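Local coordinates for protein tRNA (adenine(22)-N(1))-methyltransferase (Bacillus subtilis, PDB 6Q56) that methylates N1 of adenine 22 in tRNA, using S-adenosyl-L-methionine as the methyl donor, at residues K8-Q11 against T12-E15; Y16-N19 against G20-M23; A99-A102 against H103-A107; M176-P180 against F181-E185; M228-L231 against K232-D236. The protein carries 2 engineered substitutions. One frame throughout, in Å; residues are numbered along the deposited sequence.

Interaction 1 of 5, residues K8-Q11 against T12-E15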
loop_
_atom_site.group_PDB
_atom_site.type_symbol
_atom_site.label_atom_id
_atom_site.label_comp_id
_atom_site.label_asym_id
_atom_site.label_seq_id
_atom_site.Cartn_x
_atom_site.Cartn_y
_atom_site.Cartn_z
ATOM N N LYS A 8 -8.209 10.461 7.136
ATOM C CA LYS A 8 -7.047 10.112 7.927
ATOM C C LYS A 8 -6.128 9.269 7.070
ATOM O O LYS A 8 -4.921 9.448 7.052
ATOM C CB LYS A 8 -7.461 9.314 9.163
ATOM C CG LYS A 8 -7.906 10.162 10.339
ATOM C CD LYS A 8 -8.323 9.305 11.522
ATOM C CE LYS A 8 -8.646 10.135 12.754
ATOM N NZ LYS A 8 -7.456 10.362 13.618
ATOM N N ARG A 9 -6.741 8.338 6.362
ATOM C CA ARG A 9 -6.027 7.416 5.494
ATOM C C ARG A 9 -5.138 8.114 4.468
ATOM O O ARG A 9 -3.953 7.844 4.403
ATOM C CB ARG A 9 -7.019 6.498 4.789
ATOM C CG ARG A 9 -6.404 5.356 4.029
ATOM C CD ARG A 9 -7.488 4.379 3.637
ATOM N NE ARG A 9 -8.664 5.075 3.142
ATOM C CZ ARG A 9 -8.814 5.470 1.890
ATOM N NH1 ARG A 9 -7.872 5.235 0.999
ATOM N NH2 ARG A 9 -9.913 6.095 1.526
ATOM N N LEU A 10 -5.714 8.995 3.660
ATOM C CA LEU A 10 -4.947 9.698 2.643
ATOM C C LEU A 10 -4.083 10.792 3.255
ATOM O O LEU A 10 -3.056 11.157 2.705
ATOM C CB LEU A 10 -5.865 10.261 1.566
ATOM C CG LEU A 10 -6.609 9.201 0.758
ATOM C CD1 LEU A 10 -7.230 9.799 -0.490
ATOM C CD2 LEU A 10 -5.679 8.063 0.390
ATOM N N GLN A 11 -4.502 11.303 4.403
ATOM C CA GLN A 11 -3.737 12.320 5.093
ATOM C C GLN A 11 -2.403 11.694 5.424
ATOM O O GLN A 11 -1.352 12.283 5.213
ATOM C CB GLN A 11 -4.439 12.757 6.371
ATOM C CG GLN A 11 -3.780 13.942 7.045
ATOM C CD GLN A 11 -3.634 15.108 6.104
ATOM O OE1 GLN A 11 -4.591 15.512 5.457
ATOM N NE2 GLN A 11 -2.431 15.654 6.019
ATOM N N THR A 12 -2.476 10.478 5.946
ATOM C CA THR A 12 -1.304 9.711 6.317
ATOM C C THR A 12 -0.400 9.532 5.112
ATOM O O THR A 12 0.801 9.707 5.210
ATOM C CB THR A 12 -1.696 8.336 6.888
ATOM O OG1 THR A 12 -2.318 8.509 8.162
ATOM C CG2 THR A 12 -0.485 7.446 7.053
ATOM N N VAL A 13 -0.986 9.188 3.976
ATOM C CA VAL A 13 -0.224 8.989 2.755
ATOM C C VAL A 13 0.501 10.266 2.355
ATOM O O VAL A 13 1.680 10.249 2.054
ATOM C CB VAL A 13 -1.135 8.524 1.601
ATOM C CG1 VAL A 13 -0.391 8.523 0.282
ATOM C CG2 VAL A 13 -1.701 7.149 1.893
ATOM N N ALA A 14 -0.226 11.369 2.353
ATOM C CA ALA A 14 0.327 12.661 1.974
ATOM C C ALA A 14 1.561 13.063 2.781
ATOM O O ALA A 14 2.474 13.665 2.245
ATOM C CB ALA A 14 -0.740 13.742 2.081
ATOM N N GLU A 15 1.581 12.735 4.064
ATOM C CA GLU A 15 2.697 13.102 4.926
ATOM C C GLU A 15 4.039 12.515 4.510
ATOM O O GLU A 15 5.074 13.005 4.935
ATOM C CB GLU A 15 2.412 12.710 6.372
ATOM C CG GLU A 15 1.175 13.351 6.975
ATOM C CD GLU A 15 1.163 14.861 6.868
ATOM O OE1 GLU A 15 2.240 15.481 6.923
ATOM O OE2 GLU A 15 0.066 15.435 6.731
#
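Gln11 and Glu15 meet through two bent chains: Gln11 sends CG trans to its backbone N (chi1 -173°) and then folds at chi2, while Glu15 keeps CG beside its own backbone N and folds at chi2 as well. One turn of helix 8-14 separates the two residues, and the bends carry the amide to the carboxylate. Gln11 NE2 donates to Glu15 OE2 at 2.6 Å, with the oxygen lying almost in the amide plane and met nearly along its C-O axis. The N-H...O angle of 140° shows that this short bond is not straight. Gln11 NE2 has a second partner in Tyr36 OH, so carboxylate and phenol together help to fix the turn of the amide. A leucine in place of Gln11 would probably leave the Glu15 carboxylate without its amide donor and Tyr36 OH without this hydrogen-bond partner.

On another face, Thr12 places OG1 beside its backbone N, where it donates to Lys8 O at 3.0 Å from above the carbonyl plane. Thr12 N reaches Lys8 O at 2.9 Å from the opposite face of that plane, so one carbonyl takes two bonds from a single residue. Leu10 CD2 and Val13 CG2, 4.3 Å apart, make a looser apolar contact beside strands 90-96 and 117-122. Arg9 turns to Gln121, and the backbone N atoms of Lys8 and Arg9 bond to Glu148. Glu148, accepting from these first amides, is consistent with a favourable meeting of negative charge and the N-terminal helix end, while Gln11 gives the Glu15 carboxylate a neutral donor.

Interaction 2 of 5, residues Y16-N19 against G20-M23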
loop_
_atom_site.group_PDB
_atom_site.type_symbol
_atom_site.label_atom_id
_atom_site.label_comp_id
_atom_site.label_asym_id
_atom_site.label_seq_id
_atom_site.Cartn_x
_atom_site.Cartn_y
_atom_site.Cartn_z
ATOM N N TYR A 16 4.028 11.469 3.694
ATOM C CA TYR A 16 5.273 10.848 3.264
ATOM C C TYR A 16 5.753 11.368 1.930
ATOM O O TYR A 16 6.750 10.900 1.409
ATOM C CB TYR A 16 5.140 9.333 3.212
ATOM C CG TYR A 16 5.043 8.713 4.572
ATOM C CD1 TYR A 16 6.178 8.418 5.303
ATOM C CD2 TYR A 16 3.815 8.450 5.142
ATOM C CE1 TYR A 16 6.092 7.862 6.558
ATOM C CE2 TYR A 16 3.719 7.895 6.392
ATOM C CZ TYR A 16 4.859 7.601 7.094
ATOM O OH TYR A 16 4.751 7.054 8.341
ATOM N N ILE A 17 5.041 12.336 1.379
ATOM C CA ILE A 17 5.438 12.915 0.115
ATOM C C ILE A 17 6.654 13.784 0.375
ATOM O O ILE A 17 6.600 14.698 1.189
ATOM C CB ILE A 17 4.328 13.769 -0.495
ATOM C CG1 ILE A 17 3.133 12.899 -0.845
ATOM C CG2 ILE A 17 4.835 14.477 -1.735
ATOM C CD1 ILE A 17 1.919 13.686 -1.242
ATOM N N PRO A 18 7.761 13.508 -0.290
ATOM C CA PRO A 18 8.955 14.322 -0.064
ATOM C C PRO A 18 8.699 15.757 -0.496
ATOM O O PRO A 18 8.052 15.980 -1.503
ATOM C CB PRO A 18 10.009 13.662 -0.952
ATOM C CG PRO A 18 9.436 12.350 -1.350
ATOM C CD PRO A 18 7.964 12.551 -1.379
ATOM N N ASN A 19 9.194 16.724 0.258
ATOM C CA ASN A 19 8.986 18.118 -0.102
ATOM C C ASN A 19 9.449 18.421 -1.520
ATOM O O ASN A 19 10.409 17.839 -2.006
ATOM C CB ASN A 19 9.711 19.032 0.870
ATOM C CG ASN A 19 9.493 18.636 2.308
ATOM O OD1 ASN A 19 8.533 17.951 2.632
ATOM N ND2 ASN A 19 10.388 19.067 3.178
ATOM N N GLY A 20 8.744 19.337 -2.176
ATOM C CA GLY A 20 9.062 19.741 -3.531
ATOM C C GLY A 20 9.000 18.610 -4.527
ATOM O O GLY A 20 9.389 18.754 -5.678
ATOM N N ALA A 21 8.506 17.467 -4.085
ATOM C CA ALA A 21 8.431 16.314 -4.958
ATOM C C ALA A 21 7.336 16.410 -6.006
ATOM O O ALA A 21 6.326 17.068 -5.817
ATOM C CB ALA A 21 8.229 15.056 -4.134
ATOM N N VAL A 22 7.553 15.726 -7.115
ATOM C CA VAL A 22 6.564 15.638 -8.159
ATOM C C VAL A 22 5.982 14.271 -7.866
ATOM O O VAL A 22 6.696 13.281 -7.873
ATOM C CB VAL A 22 7.164 15.666 -9.561
ATOM C CG1 VAL A 22 6.100 15.330 -10.579
ATOM C CG2 VAL A 22 7.765 17.022 -9.845
ATOM N N MET A 23 4.693 14.222 -7.581
ATOM C CA MET A 23 4.049 12.973 -7.238
ATOM C C MET A 23 3.058 12.505 -8.270
ATOM O O MET A 23 2.456 13.297 -8.977
ATOM C CB MET A 23 3.288 13.153 -5.938
ATOM C CG MET A 23 2.405 14.378 -5.967
ATOM S SD MET A 23 1.066 14.334 -4.785
ATOM C CE MET A 23 0.399 12.722 -5.147
#
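Ile17 and Met23 fit together as a branched side chain against a long, flexible one, the chains crossing at a slant. The delta methyl of Ile17 is the bump: CD1 lies 3.7 Å from Met23 SD. Met23 brings its sulfur there with CG between its backbone N and carbonyl carbon (chi1 50°) and the chain extended at chi2; the bend at chi3 turns only the terminal CE. The other branch of Ile17 turns to Ala21, where CG2 stands 4.2 Å from CB. That small methyl also sits over the pyrrolidine ring of Pro18, 3.7 Å from CD and 3.9 Å from CB, so Ala21 CB is received between a proline ring and an isoleucine branch. Helix 32-39 borders the hollow through Ala37, which touches both Ile17 and Met23, and Ile119 of strand 117-122 packs on Ile17.

At the bend, Gly20 has positive phi (60°), and a beta carbon there would run into Asn19 O. The bond from Ala21 N to Pro18 O closes the bend, although the modelled positions of both atoms are less sure. Pro18 to Ala21 thus form a type II beta turn with glycine at its third position, leading from the loop after helix 8-14 into strand 21-26, a central parallel strand of the Rossmann-like methyltransferase sheet.

Interaction 3 of 5, residues A99-A102 against H103-A107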
loop_
_atom_site.group_PDB
_atom_site.type_symbol
_atom_site.label_atom_id
_atom_site.label_comp_id
_atom_site.label_asym_id
_atom_site.label_seq_id
_atom_site.Cartn_x
_atom_site.Cartn_y
_atom_site.Cartn_z
ATOM N N ALA A 99 -2.766 -6.986 -3.759
ATOM C CA ALA A 99 -2.515 -7.716 -4.991
ATOM C C ALA A 99 -2.485 -6.775 -6.189
ATOM O O ALA A 99 -1.594 -6.853 -7.015
ATOM C CB ALA A 99 -3.554 -8.799 -5.193
ATOM N N LEU A 100 -3.464 -5.889 -6.277
ATOM C CA LEU A 100 -3.531 -4.949 -7.386
ATOM C C LEU A 100 -2.341 -4.008 -7.384
ATOM O O LEU A 100 -1.727 -3.786 -8.407
ATOM C CB LEU A 100 -4.821 -4.141 -7.342
ATOM C CG LEU A 100 -5.000 -3.152 -8.495
ATOM C CD1 LEU A 100 -4.845 -3.829 -9.848
ATOM C CD2 LEU A 100 -6.351 -2.475 -8.388
ATOM N N ILE A 101 -2.034 -3.455 -6.221
ATOM C CA ILE A 101 -0.914 -2.542 -6.083
ATOM C C ILE A 101 0.357 -3.229 -6.552
ATOM O O ILE A 101 1.118 -2.668 -7.318
ATOM C CB ILE A 101 -0.773 -2.036 -4.636
ATOM C CG1 ILE A 101 -1.920 -1.084 -4.302
ATOM C CG2 ILE A 101 0.548 -1.321 -4.441
ATOM C CD1 ILE A 101 -1.958 -0.631 -2.866
ATOM N N ALA A 102 0.578 -4.450 -6.095
ATOM C CA ALA A 102 1.755 -5.196 -6.497
ATOM C C ALA A 102 1.728 -5.425 -8.007
ATOM O O ALA A 102 2.757 -5.366 -8.663
ATOM C CB ALA A 102 1.842 -6.511 -5.746
ATOM N N HIS A 103 0.543 -5.675 -8.549
ATOM C CA HIS A 103 0.386 -5.891 -9.978
ATOM C C HIS A 103 0.713 -4.610 -10.733
ATOM O O HIS A 103 1.407 -4.637 -11.738
ATOM C CB HIS A 103 -1.029 -6.375 -10.309
ATOM C CG HIS A 103 -1.409 -6.207 -11.748
ATOM N ND1 HIS A 103 -1.015 -7.087 -12.729
ATOM C CD2 HIS A 103 -2.124 -5.243 -12.372
ATOM C CE1 HIS A 103 -1.480 -6.677 -13.894
ATOM N NE2 HIS A 103 -2.161 -5.563 -13.704
ATOM N N ILE A 104 0.210 -3.492 -10.239
ATOM C CA ILE A 104 0.458 -2.209 -10.865
ATOM C C ILE A 104 1.961 -1.931 -10.878
ATOM O O ILE A 104 2.521 -1.571 -11.904
ATOM C CB ILE A 104 -0.322 -1.090 -10.150
ATOM C CG1 ILE A 104 -1.807 -1.216 -10.471
ATOM C CG2 ILE A 104 0.184 0.277 -10.558
ATOM C CD1 ILE A 104 -2.701 -0.339 -9.632
ATOM N N LEU A 105 2.613 -2.106 -9.737
ATOM C CA LEU A 105 4.046 -1.868 -9.642
ATOM C C LEU A 105 4.838 -2.749 -10.600
ATOM O O LEU A 105 5.739 -2.282 -11.272
ATOM C CB LEU A 105 4.551 -2.118 -8.225
ATOM C CG LEU A 105 4.430 -1.042 -7.144
ATOM C CD1 LEU A 105 4.647 0.363 -7.661
ATOM C CD2 LEU A 105 3.130 -1.148 -6.386
ATOM N N GLU A 106 4.502 -4.029 -10.649
ATOM C CA GLU A 106 5.206 -4.968 -11.511
ATOM C C GLU A 106 4.959 -4.702 -12.990
ATOM O O GLU A 106 5.872 -4.772 -13.792
ATOM C CB GLU A 106 4.820 -6.399 -11.161
ATOM C CG GLU A 106 5.425 -7.463 -12.062
ATOM C CD GLU A 106 6.926 -7.591 -11.917
ATOM O OE1 GLU A 106 7.474 -7.166 -10.894
ATOM O OE2 GLU A 106 7.559 -8.125 -12.838
ATOM N N ALA A 107 3.723 -4.393 -13.344
ATOM C CA ALA A 107 3.381 -4.135 -14.734
ATOM C C ALA A 107 4.041 -2.873 -15.265
ATOM O O ALA A 107 4.314 -2.770 -16.447
ATOM C CB ALA A 107 1.877 -4.044 -14.901
#
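Helix 98-107 is the crossover of a beta-alpha-beta unit, joining parallel strands 90-96 and 117-122 of the Rossmann-like methyltransferase domain; along it Leu100 packs with Ile104 and Ile101 with Leu105, each pair one turn apart. Its backbone ladder is regular: Ile104 N bonds to Leu100 O at 2.7 Å, and Glu106 N to Ala102 O at 3.0 Å. Leu100 and Ile104 cross at a slant, with Leu100 CG 3.8 Å from Ile104 CD1. An alanine at Ile104 is likely to open a gap beside Leu100 and to deprive Met96 of strand 90-96 of an apolar neighbour.

Ile101 and Leu105 face the sheet, where both touch Ile93 and Leu120. Their side chains run side by side in the same direction, though the modelled place of Leu105 CD2, the methyl nearest Ile101, is doubtful. Helix 127-135 flanks them, Ile129 meeting Ile101 and Trp132 meeting Leu105. Trp132 also donates to Glu106 OE1, which forms a salt bridge with Lys135. At the other end, the side chain of Ala99 lies about 4 Å from a bound nickel ion and touches His128, one of the metal's ligands. Leu100 projects CG trans to its backbone N (chi1 -178°), which swings its branched end along the helix toward the following turn, and its CD1 comes 4.0 Å from His103 CD2, approaching the imidazole obliquely.

Interaction 4 of 5, residues M176-P180 against F181-E185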
loop_
_atom_site.group_PDB
_atom_site.type_symbol
_atom_site.label_atom_id
_atom_site.label_comp_id
_atom_site.label_asym_id
_atom_site.label_seq_id
_atom_site.Cartn_x
_atom_site.Cartn_y
_atom_site.Cartn_z
ATOM N N MET A 176 7.030 -9.779 6.200
ATOM C CA MET A 176 6.334 -9.496 4.960
ATOM C C MET A 176 4.824 -9.555 5.089
ATOM O O MET A 176 4.114 -8.858 4.382
ATOM C CB MET A 176 6.785 -10.462 3.875
ATOM C CG MET A 176 8.223 -10.272 3.465
ATOM S SD MET A 176 8.553 -11.064 1.899
ATOM C CE MET A 176 10.258 -10.601 1.662
ATOM N N LEU A 177 4.340 -10.385 5.996
ATOM C CA LEU A 177 2.911 -10.531 6.185
ATOM C C LEU A 177 2.300 -9.449 7.053
ATOM O O LEU A 177 1.306 -8.854 6.689
ATOM C CB LEU A 177 2.592 -11.888 6.797
ATOM C CG LEU A 177 1.110 -12.090 7.078
ATOM C CD1 LEU A 177 0.326 -12.160 5.785
ATOM C CD2 LEU A 177 0.885 -13.329 7.912
ATOM N N VAL A 178 2.885 -9.203 8.210
ATOM C CA VAL A 178 2.321 -8.221 9.114
ATOM C C VAL A 178 2.996 -6.864 9.088
ATOM O O VAL A 178 2.436 -5.894 9.565
ATOM C CB VAL A 178 2.314 -8.760 10.552
ATOM C CG1 VAL A 178 1.576 -10.082 10.603
ATOM C CG2 VAL A 178 3.723 -8.932 11.074
ATOM N N GLY A 179 4.190 -6.790 8.529
ATOM C CA GLY A 179 4.903 -5.535 8.476
ATOM C C GLY A 179 6.016 -5.506 9.495
ATOM O O GLY A 179 5.783 -5.602 10.693
ATOM N N PRO A 180 7.249 -5.375 9.028
ATOM C CA PRO A 180 8.393 -5.341 9.939
ATOM C C PRO A 180 8.326 -4.190 10.932
ATOM O O PRO A 180 8.562 -4.396 12.107
ATOM C CB PRO A 180 9.591 -5.184 9.005
ATOM C CG PRO A 180 9.041 -4.692 7.722
ATOM C CD PRO A 180 7.647 -5.193 7.624
ATOM N N PHE A 181 8.011 -2.995 10.459
ATOM C CA PHE A 181 7.914 -1.840 11.330
ATOM C C PHE A 181 6.700 -2.005 12.216
ATOM O O PHE A 181 6.761 -1.787 13.414
ATOM C CB PHE A 181 7.777 -0.554 10.522
ATOM C CG PHE A 181 9.044 -0.118 9.856
ATOM C CD1 PHE A 181 9.965 0.643 10.536
ATOM C CD2 PHE A 181 9.309 -0.463 8.550
ATOM C CE1 PHE A 181 11.132 1.049 9.929
ATOM C CE2 PHE A 181 10.472 -0.062 7.938
ATOM C CZ PHE A 181 11.388 0.692 8.628
ATOM N N LEU A 182 5.593 -2.394 11.606
ATOM C CA LEU A 182 4.354 -2.581 12.337
ATOM C C LEU A 182 4.547 -3.576 13.463
ATOM O O LEU A 182 4.057 -3.380 14.562
ATOM C CB LEU A 182 3.245 -3.028 11.393
ATOM C CG LEU A 182 2.980 -2.014 10.288
ATOM C CD1 LEU A 182 1.868 -2.467 9.368
ATOM C CD2 LEU A 182 2.685 -0.646 10.873
ATOM N N ALA A 183 5.269 -4.645 13.172
ATOM C CA ALA A 183 5.531 -5.688 14.150
ATOM C C ALA A 183 6.271 -5.152 15.367
ATOM O O ALA A 183 5.953 -5.511 16.481
ATOM C CB ALA A 183 6.314 -6.825 13.519
ATOM N N LYS A 184 7.255 -4.291 15.139
ATOM C CA LYS A 184 8.035 -3.706 16.220
ATOM C C LYS A 184 7.177 -2.798 17.079
ATOM O O LYS A 184 7.277 -2.803 18.301
ATOM C CB LYS A 184 9.203 -2.896 15.667
ATOM C CG LYS A 184 10.352 -3.716 15.128
ATOM C CD LYS A 184 11.554 -2.832 14.873
ATOM C CE LYS A 184 12.379 -3.321 13.701
ATOM N NZ LYS A 184 13.399 -2.313 13.308
ATOM N N GLU A 185 6.340 -2.016 16.414
ATOM C CA GLU A 185 5.443 -1.085 17.079
ATOM C C GLU A 185 4.432 -1.828 17.933
ATOM O O GLU A 185 4.284 -1.546 19.110
ATOM C CB GLU A 185 4.711 -0.223 16.053
ATOM C CG GLU A 185 3.939 0.931 16.654
ATOM C CD GLU A 185 3.246 1.793 15.621
ATOM O OE1 GLU A 185 3.039 1.335 14.481
ATOM O OE2 GLU A 185 2.899 2.935 15.964
#
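Val178 and Ala183 touch across the break between two helices, with Val178 CG2 4.1 Å from Ala183 CB. This gamma branch stands between the backbone N and the carbonyl carbon of its own residue (chi1 -55° for the other branch, CG1), which directs it toward the next helix. The close-set part lies nearby, around Gly179. Leu182 lays CD1 against Val178 O at 3.5 Å, and a beta carbon on Gly179 would collide with that same methyl. The positive phi of Gly179 (104°) adds a second reason for glycine, since a side chain would also be jammed against the preceding carbonyl. Phe190 of helix 188-210 packs on both Val178 and Leu182, so this side is closed by a third helix.

The backbone repeats the contrast. Ala183 N bonds to Gly179 O at 2.7 Å, whereas the next bond, from Lys184 N to Pro180 O, is weak at 3.3 Å. Toward the surface the packing thins out: Lys184 brings the aliphatic base of its chain near Pro180 O, CG at 3.6 Å, and its exposed chain runs on beyond. Phe181, partly exposed, keeps a glancing relation to Pro180, its CD2 lying 4.3 Å from Pro180 CG, while Leu140 of strand 139-148 touches both residues. Glu143 from that strand accepts a hydrogen bond from Leu182 N and a weak one from Phe181 N, thereby serving amides in the first turn.

The arrangement is a helix-to-helix junction: Gly179 leaves helix 172-178 with positive phi and is at once the N-cap of helix 180-185, whose first residue is Pro180.

Interaction 5 of 5, residues M228-L231 against K232-D236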
loop_
_atom_site.group_PDB
_atom_site.type_symbol
_atom_site.label_atom_id
_atom_site.label_comp_id
_atom_site.label_asym_id
_atom_site.label_seq_id
_atom_site.Cartn_x
_atom_site.Cartn_y
_atom_site.Cartn_z
ATOM N N MET A 228 -0.756 -19.806 11.607
ATOM C CA MET A 228 -1.063 -19.625 13.017
ATOM C C MET A 228 0.199 -19.409 13.833
ATOM O O MET A 228 0.278 -18.476 14.609
ATOM C CB MET A 228 -1.848 -20.817 13.561
ATOM C CG MET A 228 -3.277 -20.886 13.062
ATOM S SD MET A 228 -4.077 -22.458 13.398
ATOM C CE MET A 228 -3.807 -22.594 15.153
ATOM N N GLU A 229 1.184 -20.276 13.661
ATOM C CA GLU A 229 2.423 -20.149 14.409
ATOM C C GLU A 229 3.063 -18.809 14.115
ATOM O O GLU A 229 3.547 -18.131 15.011
ATOM C CB GLU A 229 3.391 -21.277 14.066
ATOM C CG GLU A 229 4.810 -21.045 14.550
ATOM C CD GLU A 229 4.920 -20.950 16.056
ATOM O OE1 GLU A 229 4.085 -21.541 16.760
ATOM O OE2 GLU A 229 5.851 -20.286 16.531
ATOM N N LEU A 230 3.049 -18.445 12.844
ATOM C CA LEU A 230 3.617 -17.184 12.388
ATOM C C LEU A 230 2.983 -16.016 13.120
ATOM O O LEU A 230 3.670 -15.156 13.661
ATOM C CB LEU A 230 3.396 -17.022 10.889
ATOM C CG LEU A 230 4.254 -15.977 10.201
ATOM C CD1 LEU A 230 4.197 -16.163 8.700
ATOM C CD2 LEU A 230 3.806 -14.583 10.592
ATOM N N LEU A 231 1.660 -15.994 13.131
ATOM C CA LEU A 231 0.933 -14.937 13.798
ATOM C C LEU A 231 1.176 -14.988 15.298
ATOM O O LEU A 231 1.303 -13.966 15.949
ATOM C CB LEU A 231 -0.557 -15.036 13.495
ATOM C CG LEU A 231 -0.916 -14.718 12.049
ATOM C CD1 LEU A 231 -2.411 -14.825 11.834
ATOM C CD2 LEU A 231 -0.400 -13.343 11.666
ATOM N N LYS A 232 1.250 -16.190 15.843
ATOM C CA LYS A 232 1.478 -16.348 17.263
ATOM C C LYS A 232 2.796 -15.699 17.668
ATOM O O LYS A 232 2.901 -15.118 18.731
ATOM C CB LYS A 232 1.469 -17.823 17.652
ATOM C CG LYS A 232 1.628 -18.056 19.139
ATOM C CD LYS A 232 1.605 -19.529 19.495
ATOM C CE LYS A 232 2.112 -19.747 20.913
ATOM N NZ LYS A 232 1.836 -21.113 21.423
ATOM N N GLU A 233 3.792 -15.796 16.802
ATOM C CA GLU A 233 5.106 -15.228 17.069
ATOM C C GLU A 233 5.127 -13.705 16.999
ATOM O O GLU A 233 6.038 -13.075 17.515
ATOM C CB GLU A 233 6.140 -15.806 16.096
ATOM C CG GLU A 233 6.372 -17.303 16.240
ATOM C CD GLU A 233 7.273 -17.875 15.160
ATOM O OE1 GLU A 233 7.686 -17.127 14.253
ATOM O OE2 GLU A 233 7.571 -19.083 15.217
ATOM N N VAL A 234 4.136 -13.107 16.353
ATOM C CA VAL A 234 4.111 -11.656 16.238
ATOM C C VAL A 234 3.241 -10.937 17.259
ATOM O O VAL A 234 3.368 -9.739 17.426
ATOM C CB VAL A 234 3.657 -11.204 14.846
ATOM C CG1 VAL A 234 4.660 -11.622 13.793
ATOM C CG2 VAL A 234 2.286 -11.753 14.533
ATOM N N ILE A 235 2.358 -11.649 17.937
ATOM C CA ILE A 235 1.500 -11.007 18.918
ATOM C C ILE A 235 1.761 -11.524 20.327
ATOM O O ILE A 235 0.968 -11.291 21.231
ATOM C CB ILE A 235 0.017 -11.199 18.583
ATOM C CG1 ILE A 235 -0.413 -12.630 18.846
ATOM C CG2 ILE A 235 -0.254 -10.851 17.136
ATOM C CD1 ILE A 235 -1.846 -12.883 18.458
ATOM N N ASP A 236 2.879 -12.220 20.496
ATOM C CA ASP A 236 3.279 -12.785 21.779
ATOM C C ASP A 236 2.975 -11.848 22.944
ATOM O O ASP A 236 3.879 -11.389 23.642
ATOM C CB ASP A 236 4.776 -13.103 21.756
ATOM C CG ASP A 236 5.608 -11.920 21.320
ATOM O OD1 ASP A 236 5.014 -10.916 20.888
ATOM O OD2 ASP A 236 6.851 -11.989 21.407
#
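Between Glu229 and Glu233 the backbone is still helical, Glu233 N bonding to Glu229 O at 3.0 Å, but at the very next residue the ladder slackens, with Val234 N to Leu230 O a weak 3.4 Å bond at an N-H...O angle of 124°. The two glutamates bring their side chains together above this turn. Glu229 sets CG trans to its backbone N (chi1 167°) and folds at chi2, which returns its carboxylate toward the following turn, whereas Glu233 extends beyond CG. Their carboxylate planes stand 73° apart, and Glu229 OE2 lies 2.5 Å from Glu233 OE2. Such an approach of two acidic oxygens suggests that one group probably holds a proton. Lys232 is nearby, but its NZ remains 5.2 Å from Glu229 OE1, too far for charged contact; it may still ease the local negative charge.

The apolar face is looser. Leu230 CD2 is 4.4 Å from Val234 CG1, and Leu231 also borders Val234, through a CG2 whose modelled place is uncertain. Neighbouring helices take up these side chains: Ala174 of helix 172-178 touches Leu230 and Val234, while Trp194 of helix 188-210 meets Leu231. Beyond the last turn, Asp236 forms a salt bridge with Lys186. With acidic and basic groups outward and leucine and valine inward, this is the amphipathic closing turn of helix 215-234, which packs against helix 188-210 in the helical C-terminal part of the protein.

How the interactions relate
Along the chain the five contacts follow in series, and all are local. Interactions 1 and 2 adjoin, their centres 13 Å apart, as helix 8-14 passes through a turn into strand 21-26. Interaction 3 lies across the chain's centre from interaction 1, about 21 Å between centres, on the crossover helix 98-107; these three belong to the Rossmann-like sheet and the helices packed on it. Interactions 4 and 5 lie in the helical C-terminal part, with centres 12 Å apart, and touch directly: Val178 CG2 meets Val234 CG1 at 3.9 Å. Centres of interactions 2 and 5 are about 36 Å apart, on opposite sides of the chain's centre, which sets the methyltransferase sheet and the final helix well apart.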